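Local coordinates for protein enterochelin esterase (Salmonella enterica subsp. enterica serovar Typhimurium, PDB 3MGA) that probably hydrolyses the ester bonds of ferric enterobactin, the iron-loaded siderophore, so that the bacterium can recover the iron, at residues T85-F97 with H147-Q160. Residues are numbered along the deposited sequence; the frame is centred on the assembly and turned at random.
Sequences TALSANWRGSYCF and HAVSALEMPDAPLQ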
loop_
_atom_site.group_PDB
_atom_site.type_symbol
_atom_site.label_atom_id
_atom_site.label_comp_id
_atom_site.label_asym_id
_atom_site.label_seq_id
_atom_site.Cartn_x
_atom_site.Cartn_y
_atom_site.Cartn_z
ATOM N N THR A 85 -3.100 11.618 20.084
ATOM C CA THR A 85 -2.714 10.234 20.288
ATOM C C THR A 85 -1.198 10.125 20.342
ATOM O O THR A 85 -0.496 11.119 20.163
ATOM C CB THR A 85 -3.240 9.334 19.142
ATOM O OG1 THR A 85 -2.766 7.992 19.321
ATOM C CG2 THR A 85 -2.760 9.840 17.800
ATOM N N ALA A 86 -0.707 8.914 20.601
ATOM C CA ALA A 86 0.723 8.640 20.638
ATOM C C ALA A 86 1.122 7.881 19.370
ATOM O O ALA A 86 0.395 6.999 18.911
ATOM C CB ALA A 86 1.077 7.831 21.861
ATOM N N LEU A 87 2.271 8.237 18.801
ATOM C CA LEU A 87 2.778 7.577 17.602
ATOM C C LEU A 87 4.275 7.375 17.729
ATOM O O LEU A 87 4.964 8.196 18.334
ATOM C CB LEU A 87 2.462 8.406 16.362
ATOM C CG LEU A 87 0.978 8.546 16.024
ATOM C CD1 LEU A 87 0.777 9.530 14.888
ATOM C CD2 LEU A 87 0.369 7.178 15.683
ATOM N N SER A 88 4.778 6.279 17.169
ATOM C CA SER A 88 6.207 5.986 17.223
ATOM C C SER A 88 6.999 6.921 16.302
ATOM O O SER A 88 6.465 7.480 15.357
ATOM C CB SER A 88 6.468 4.536 16.840
ATOM O OG SER A 88 6.103 4.315 15.492
ATOM N N ALA A 89 8.288 7.048 16.566
ATOM C CA ALA A 89 9.150 7.951 15.803
ATOM C C ALA A 89 9.354 7.588 14.333
ATOM O O ALA A 89 9.575 8.464 13.508
ATOM C CB ALA A 89 10.503 8.069 16.499
ATOM N N ASN A 90 9.282 6.304 14.015
ATOM C CA ASN A 90 9.503 5.825 12.658
ATOM C C ASN A 90 8.224 5.657 11.829
ATOM O O ASN A 90 8.281 5.265 10.659
ATOM C CB ASN A 90 10.225 4.484 12.731
ATOM C CG ASN A 90 11.579 4.578 13.431
ATOM O OD1 ASN A 90 12.339 5.526 13.230
ATOM N ND2 ASN A 90 11.901 3.568 14.228
ATOM N N TRP A 91 7.086 5.985 12.427
ATOM C CA TRP A 91 5.789 5.822 11.792
ATOM C C TRP A 91 5.442 6.795 10.664
ATOM O O TRP A 91 5.866 7.946 10.642
ATOM C CB TRP A 91 4.690 5.909 12.860
ATOM C CG TRP A 91 3.319 5.654 12.341
ATOM C CD1 TRP A 91 2.714 4.451 12.218
ATOM C CD2 TRP A 91 2.377 6.631 11.886
ATOM N NE1 TRP A 91 1.449 4.605 11.710
ATOM C CE2 TRP A 91 1.218 5.938 11.497
ATOM C CE3 TRP A 91 2.407 8.025 11.755
ATOM C CZ2 TRP A 91 0.087 6.588 10.992
ATOM C CZ3 TRP A 91 1.281 8.674 11.258
ATOM C CH2 TRP A 91 0.139 7.953 10.877
ATOM N N ARG A 92 4.635 6.284 9.742
ATOM C CA ARG A 92 4.132 7.013 8.591
ATOM C C ARG A 92 2.814 6.371 8.208
ATOM O O ARG A 92 2.682 5.149 8.257
ATOM C CB ARG A 92 5.137 6.952 7.445
ATOM C CG ARG A 92 4.649 7.432 6.078
ATOM C CD ARG A 92 5.874 7.924 5.253
ATOM N NE ARG A 92 6.903 6.902 5.197
ATOM C CZ ARG A 92 8.193 7.115 4.982
ATOM N NH1 ARG A 92 8.683 8.340 4.837
ATOM N NH2 ARG A 92 9.009 6.075 4.954
ATOM N N GLY A 93 1.830 7.186 7.855
ATOM C CA GLY A 93 0.540 6.646 7.473
ATOM C C GLY A 93 -0.470 7.661 6.996
ATOM O O GLY A 93 -0.292 8.859 7.173
ATOM N N SER A 94 -1.534 7.150 6.387
ATOM C CA SER A 94 -2.611 7.961 5.858
ATOM C C SER A 94 -3.666 8.156 6.916
ATOM O O SER A 94 -3.768 7.366 7.869
ATOM C CB SER A 94 -3.280 7.251 4.681
ATOM O OG SER A 94 -2.347 6.911 3.682
ATOM N N TYR A 95 -4.459 9.208 6.754
ATOM C CA TYR A 95 -5.558 9.458 7.674
ATOM C C TYR A 95 -6.589 10.317 6.969
ATOM O O TYR A 95 -6.311 10.906 5.919
ATOM C CB TYR A 95 -5.085 10.137 8.970
ATOM C CG TYR A 95 -4.649 11.574 8.788
ATOM C CD1 TYR A 95 -3.372 11.885 8.345
ATOM C CD2 TYR A 95 -5.519 12.621 9.066
ATOM C CE1 TYR A 95 -2.977 13.211 8.173
ATOM C CE2 TYR A 95 -5.131 13.939 8.905
ATOM C CZ TYR A 95 -3.866 14.232 8.453
ATOM O OH TYR A 95 -3.491 15.549 8.292
ATOM N N CYS A 96 -7.782 10.367 7.546
ATOM C CA CYS A 96 -8.859 11.168 7.003
ATOM C C CYS A 96 -9.818 11.431 8.145
ATOM O O CYS A 96 -9.780 10.721 9.147
ATOM C CB CYS A 96 -9.555 10.443 5.833
ATOM S SG CYS A 96 -10.285 8.815 6.220
ATOM N N PHE A 97 -10.632 12.474 8.034
ATOM C CA PHE A 97 -11.610 12.751 9.078
ATOM C C PHE A 97 -12.992 12.460 8.523
ATOM O O PHE A 97 -13.192 12.468 7.310
ATOM C CB PHE A 97 -11.562 14.206 9.570
ATOM C CG PHE A 97 -10.181 14.707 9.895
ATOM C CD1 PHE A 97 -9.311 13.954 10.673
ATOM C CD2 PHE A 97 -9.789 15.985 9.504
ATOM C CE1 PHE A 97 -8.040 14.436 10.988
ATOM C CE2 PHE A 97 -8.532 16.477 9.828
ATOM C CZ PHE A 97 -7.656 15.700 10.571
ATOM N N HIS A 147 -12.463 7.679 -1.266
ATOM C CA HIS A 147 -12.406 8.950 -0.544
ATOM C C HIS A 147 -10.978 9.501 -0.552
ATOM O O HIS A 147 -10.021 8.770 -0.805
ATOM C CB HIS A 147 -12.884 8.782 0.903
ATOM C CG HIS A 147 -12.040 7.848 1.719
ATOM N ND1 HIS A 147 -12.396 6.537 1.961
ATOM C CD2 HIS A 147 -10.851 8.034 2.340
ATOM C CE1 HIS A 147 -11.467 5.960 2.703
ATOM N NE2 HIS A 147 -10.516 6.846 2.944
ATOM N N ALA A 148 -10.850 10.796 -0.284
ATOM C CA ALA A 148 -9.545 11.440 -0.231
ATOM C C ALA A 148 -8.902 11.185 1.140
ATOM O O ALA A 148 -9.594 10.991 2.137
ATOM C CB ALA A 148 -9.680 12.938 -0.491
ATOM N N VAL A 149 -7.576 11.179 1.168
ATOM C CA VAL A 149 -6.816 10.951 2.394
ATOM C C VAL A 149 -5.680 11.953 2.488
ATOM O O VAL A 149 -5.414 12.678 1.535
ATOM C CB VAL A 149 -6.213 9.535 2.428
ATOM C CG1 VAL A 149 -7.307 8.501 2.598
ATOM C CG2 VAL A 149 -5.386 9.280 1.155
ATOM N N SER A 150 -5.009 11.981 3.636
ATOM C CA SER A 150 -3.892 12.896 3.858
ATOM C C SER A 150 -2.690 12.160 4.439
ATOM O O SER A 150 -2.833 11.105 5.029
ATOM C CB SER A 150 -4.335 14.048 4.745
ATOM O OG SER A 150 -5.411 14.734 4.121
ATOM N N ALA A 151 -1.505 12.730 4.253
ATOM C CA ALA A 151 -0.266 12.108 4.695
ATOM C C ALA A 151 0.328 12.720 5.962
ATOM O O ALA A 151 0.405 13.949 6.114
ATOM C CB ALA A 151 0.755 12.166 3.576
ATOM N N LEU A 152 0.770 11.832 6.851
ATOM C CA LEU A 152 1.403 12.208 8.106
ATOM C C LEU A 152 2.651 11.362 8.273
ATOM O O LEU A 152 2.613 10.142 8.081
ATOM C CB LEU A 152 0.457 11.982 9.288
ATOM C CG LEU A 152 0.992 12.414 10.659
ATOM C CD1 LEU A 152 1.547 13.831 10.625
ATOM C CD2 LEU A 152 -0.100 12.283 11.726
ATOM N N GLU A 153 3.754 12.006 8.627
ATOM C CA GLU A 153 5.015 11.305 8.817
ATOM C C GLU A 153 5.761 11.830 10.034
ATOM O O GLU A 153 5.926 13.028 10.187
ATOM C CB GLU A 153 5.917 11.506 7.603
ATOM C CG GLU A 153 5.300 11.155 6.269
ATOM C CD GLU A 153 6.329 11.172 5.142
ATOM O OE1 GLU A 153 5.985 10.770 4.015
ATOM O OE2 GLU A 153 7.487 11.564 5.393
HETATM N N MSE A 154 6.210 10.929 10.899
HETATM C CA MSE A 154 6.986 11.338 12.064
HETATM C C MSE A 154 8.412 11.599 11.569
HETATM O O MSE A 154 8.791 11.104 10.510
HETATM C CB MSE A 154 6.938 10.293 13.169
HETATM C CG MSE A 154 5.592 10.183 13.887
HETATM SE SE MSE A 154 4.943 11.850 14.710
HETATM C CE MSE A 154 3.954 12.676 13.254
ATOM N N PRO A 155 9.200 12.377 12.330
ATOM C CA PRO A 155 10.541 12.783 11.910
ATOM C C PRO A 155 11.528 11.687 11.543
ATOM O O PRO A 155 12.441 11.939 10.781
ATOM C CB PRO A 155 11.056 13.567 13.124
ATOM C CG PRO A 155 9.827 14.032 13.814
ATOM C CD PRO A 155 8.873 12.912 13.662
ATOM N N ASP A 156 11.350 10.488 12.077
ATOM C CA ASP A 156 12.277 9.404 11.798
ATOM C C ASP A 156 11.727 8.350 10.841
ATOM O O ASP A 156 12.258 7.240 10.767
ATOM C CB ASP A 156 12.750 8.787 13.113
ATOM C CG ASP A 156 13.597 9.750 13.935
ATOM O OD1 ASP A 156 14.422 10.479 13.340
ATOM O OD2 ASP A 156 13.464 9.756 15.179
ATOM N N ALA A 157 10.674 8.702 10.102
ATOM C CA ALA A 157 10.115 7.805 9.102
ATOM C C ALA A 157 11.232 7.605 8.089
ATOM O O ALA A 157 11.851 8.578 7.665
ATOM C CB ALA A 157 8.898 8.429 8.441
ATOM N N PRO A 158 11.502 6.356 7.691
ATOM C CA PRO A 158 12.625 6.138 6.758
ATOM C C PRO A 158 12.424 6.806 5.403
ATOM O O PRO A 158 11.292 6.998 4.966
ATOM C CB PRO A 158 12.658 4.613 6.610
ATOM C CG PRO A 158 11.228 4.208 6.811
ATOM C CD PRO A 158 10.703 5.135 7.883
ATOM N N LEU A 159 13.517 7.172 4.748
ATOM C CA LEU A 159 13.418 7.802 3.442
ATOM C C LEU A 159 12.726 6.857 2.446
ATOM O O LEU A 159 12.885 5.635 2.525
ATOM C CB LEU A 159 14.804 8.198 2.913
ATOM C CG LEU A 159 15.586 9.291 3.653
ATOM C CD1 LEU A 159 16.979 9.496 3.002
ATOM C CD2 LEU A 159 14.812 10.610 3.689
ATOM N N GLN A 160 11.941 7.444 1.545
ATOM C CA GLN A 160 11.225 6.717 0.489
ATOM C C GLN A 160 11.920 7.036 -0.829
ATOM O O GLN A 160 11.609 8.036 -1.451
ATOM C CB GLN A 160 9.776 7.155 0.459
ATOM C CG GLN A 160 9.077 6.792 1.741
ATOM C CD GLN A 160 7.593 6.962 1.685
ATOM O OE1 GLN A 160 7.078 8.004 1.281
ATOM N NE2 GLN A 160 6.883 5.947 2.137
#
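Arg-92 and Glu-153 face each other as a non-hydrogen-bonded pair where strand 92-100 runs antiparallel to strand 148-153, inside one sheet of the N-terminal E-set (immunoglobulin-like) domain. The register follows from paired backbone bonds: Gly-93 exchanges two with Leu-152, and Tyr-95 two with Ser-150, whose N lies 2.8 Å from Tyr-95 O. Past the strand end, Met-154 N still donates to Trp-91 O, almost straight.

Arg-92 can be traced outward. Its CB passes Leu-152 O and Ala-157 CB, CG runs alongside Glu-153 CG, and Arg-92 CD comes 3.1 Å from Glu-153 OE1. A bend at chi3 (53°) then turns the guanidinium toward the 157-160 loop. There the amide of Gln-160 stacks over one face, the two planes 20° apart, while Ala-157 CB covers the opposite face. NE and Gln-160 NE2 are both donors, and that amide bonds instead to Leu-386 and Arg-389, linking the loop to helix 385-399 of the esterase domain. At the guanidinium edge, Arg-92 NH2 approaches Pro-158 O at a distance too short to be trusted in detail, and Arg-92 NH1 gives that oxygen a weak bond. The salt bridge from Arg-92 NH1 to Glu-153 OE2 is long, at 3.5 Å.

On the other face of the sheet, Leu-152 CG meets the edge of the Trp-91 indole at CZ3 (3.8 Å), and Gly-93 N lies over one indole face. Farther along, the Tyr-95 ring, its hydroxyl bonded to Asp-134, receives Ser-150 CB over one face, 4.0 Å from the ring centroid and 25° off the normal.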